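Local coordinates for phosphate-binding protein (Xanthomonas axonopodis pv. citri, PDB 5UB4) that probably binds phosphate or a related phosphorus oxyanion as the periplasmic substrate-binding component of an ABC transporter, at residues H94-V99 with V203-P208. Numbering follows the deposited sequence.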
loop_
_atom_site.group_PDB
_atom_site.type_symbol
_atom_site.label_atom_id
_atom_site.label_comp_id
_atom_site.label_asym_id
_atom_site.label_seq_id
_atom_site.Cartn_x
_atom_site.Cartn_y
_atom_site.Cartn_z
ATOM N N HIS A 94 7.944 3.257 -6.306
ATOM C CA HIS A 94 8.911 2.231 -6.137
ATOM C C HIS A 94 9.500 2.261 -4.750
ATOM O O HIS A 94 9.301 3.188 -4.025
ATOM C CB HIS A 94 9.963 2.310 -7.234
ATOM C CG HIS A 94 10.865 3.475 -7.133
ATOM N ND1 HIS A 94 10.652 4.661 -7.802
ATOM C CD2 HIS A 94 12.045 3.607 -6.487
ATOM C CE1 HIS A 94 11.644 5.487 -7.538
ATOM N NE2 HIS A 94 12.498 4.865 -6.748
ATOM N N THR A 95 10.110 1.151 -4.370
ATOM C CA THR A 95 10.756 1.026 -3.080
ATOM C C THR A 95 12.214 1.463 -3.161
ATOM O O THR A 95 12.916 1.094 -4.110
ATOM C CB THR A 95 10.567 -0.400 -2.561
ATOM O OG1 THR A 95 9.223 -0.494 -2.052
ATOM C CG2 THR A 95 11.524 -0.697 -1.485
ATOM N N LEU A 96 12.655 2.248 -2.184
ATOM C CA LEU A 96 14.091 2.451 -2.002
ATOM C C LEU A 96 14.588 1.857 -0.698
ATOM O O LEU A 96 13.828 1.690 0.253
ATOM C CB LEU A 96 14.519 3.892 -2.246
ATOM C CG LEU A 96 13.678 4.956 -1.593
ATOM C CD1 LEU A 96 13.948 4.859 -0.115
ATOM C CD2 LEU A 96 13.977 6.355 -2.139
ATOM N N PHE A 97 15.837 1.424 -0.707
ATOM C CA PHE A 97 16.530 0.936 0.489
ATOM C C PHE A 97 17.504 2.011 0.861
ATOM O O PHE A 97 18.237 2.532 -0.025
ATOM C CB PHE A 97 17.275 -0.328 0.214
ATOM C CG PHE A 97 16.391 -1.513 -0.049
ATOM C CD1 PHE A 97 15.772 -1.664 -1.281
ATOM C CD2 PHE A 97 16.255 -2.490 0.882
ATOM C CE1 PHE A 97 14.991 -2.744 -1.550
ATOM C CE2 PHE A 97 15.490 -3.605 0.624
ATOM C CZ PHE A 97 14.864 -3.743 -0.594
ATOM N N PHE A 98 17.490 2.388 2.131
ATOM C CA PHE A 98 18.409 3.428 2.629
ATOM C C PHE A 98 19.152 3.040 3.918
ATOM O O PHE A 98 18.668 2.225 4.712
ATOM C CB PHE A 98 17.652 4.742 2.823
ATOM C CG PHE A 98 16.675 4.720 3.946
ATOM C CD1 PHE A 98 15.360 4.309 3.723
ATOM C CD2 PHE A 98 17.068 5.093 5.239
ATOM C CE1 PHE A 98 14.442 4.279 4.756
ATOM C CE2 PHE A 98 16.153 5.087 6.267
ATOM C CZ PHE A 98 14.834 4.661 6.037
ATOM N N VAL A 99 20.317 3.640 4.103
ATOM C CA VAL A 99 21.180 3.449 5.296
ATOM C C VAL A 99 21.725 4.796 5.816
ATOM O O VAL A 99 21.571 5.859 5.183
ATOM C CB VAL A 99 22.394 2.557 4.958
ATOM C CG1 VAL A 99 21.937 1.165 4.496
ATOM C CG2 VAL A 99 23.304 3.201 3.915
ATOM N N VAL A 203 20.652 3.191 -1.157
ATOM C CA VAL A 203 21.540 2.145 -1.702
ATOM C C VAL A 203 20.948 1.264 -2.816
ATOM O O VAL A 203 21.683 0.482 -3.411
ATOM C CB VAL A 203 22.092 1.237 -0.578
ATOM C CG1 VAL A 203 22.975 2.069 0.359
ATOM C CG2 VAL A 203 20.998 0.511 0.173
ATOM N N HIS A 204 19.636 1.338 -3.041
ATOM C CA HIS A 204 18.982 0.486 -4.035
ATOM C C HIS A 204 17.583 0.999 -4.319
ATOM O O HIS A 204 16.943 1.621 -3.433
ATOM C CB HIS A 204 18.907 -0.967 -3.527
ATOM C CG HIS A 204 18.429 -1.931 -4.559
ATOM N ND1 HIS A 204 19.286 -2.524 -5.460
ATOM C CD2 HIS A 204 17.188 -2.403 -4.848
ATOM C CE1 HIS A 204 18.599 -3.322 -6.258
ATOM N NE2 HIS A 204 17.322 -3.261 -5.920
ATOM N N ARG A 205 17.134 0.792 -5.559
ATOM C CA ARG A 205 15.758 1.125 -5.968
ATOM C C ARG A 205 15.174 -0.063 -6.696
ATOM O O ARG A 205 15.865 -0.669 -7.502
ATOM C CB ARG A 205 15.753 2.332 -6.908
ATOM C CG ARG A 205 16.394 3.588 -6.343
ATOM C CD ARG A 205 16.320 4.747 -7.333
ATOM N NE ARG A 205 16.694 6.025 -6.708
ATOM C CZ ARG A 205 15.880 7.038 -6.340
ATOM N NH1 ARG A 205 14.568 7.019 -6.507
ATOM N NH2 ARG A 205 16.417 8.142 -5.798
ATOM N N THR A 206 13.922 -0.395 -6.393
ATOM C CA THR A 206 13.170 -1.401 -7.138
ATOM C C THR A 206 12.559 -0.839 -8.387
ATOM O O THR A 206 12.507 0.385 -8.590
ATOM C CB THR A 206 12.051 -2.068 -6.300
ATOM O OG1 THR A 206 10.963 -1.151 -6.116
ATOM C CG2 THR A 206 12.586 -2.536 -4.943
ATOM N N ALA A 207 12.083 -1.755 -9.235
ATOM C CA ALA A 207 11.367 -1.338 -10.449
ATOM C C ALA A 207 10.016 -0.721 -9.980
ATOM O O ALA A 207 9.555 -1.028 -8.891
ATOM C CB ALA A 207 11.171 -2.521 -11.397
ATOM N N PRO A 208 9.449 0.229 -10.731
ATOM C CA PRO A 208 8.189 0.814 -10.236
ATOM C C PRO A 208 6.994 -0.089 -10.467
ATOM O O PRO A 208 6.996 -0.897 -11.397
ATOM C CB PRO A 208 8.033 2.061 -11.094
ATOM C CG PRO A 208 8.618 1.608 -12.399
ATOM C CD PRO A 208 9.821 0.780 -12.037
#
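H94 and R205 meet through their side chains. R205 NH1 gives a bent hydrogen bond to H94 NE2, 3.0 Å long (N-H...N 144°). NH1 lies in the imidazole plane, but NE2 is tilted out of the guanidinium plane; the two planes are 50° apart. H94 CG sits between its backbone N and carbonyl carbon (chi1 70°), which brings the NE2 edge of the ring to NH1.

T95 is held by T206 at two points. T95 N donates to T206 OG1 at 3.0 Å, and T206 N donates to T95 O at 2.9 Å. T206 OG1 is in turn a donor to A207 O. T95 OG1 hydrogen-bonds S125 O.

L96 and R205 form an antiparallel non-hydrogen-bonded pair. L96 CA makes a CA-H...O contact with H204 O.

F97 N donates to H204 O at 2.9 Å, and V203 N donates to F97 O at 2.7 Å. V203 and H204 stand opposite the single F97, making a classic beta bulge. The F97 and H204 side chains point the same way, their rings oblique, with F97 CD1 3.9 Å from H204 CD2. T206 CG2 reaches the F97 ring edge. H204 NE2 hydrogen-bonds E133 OE2 of helix 124-136.

V99 CG2 packs on V203 CG1 at 3.7 Å.

T206 thus carries the antiparallel pairing of strands 92-100 and 200-205 past R205 in this periplasmic-binding-protein fold. With NH1 as donor, NE2 is the acceptor, consistent with a neutral H94; the nearby positive charge would probably favour that form.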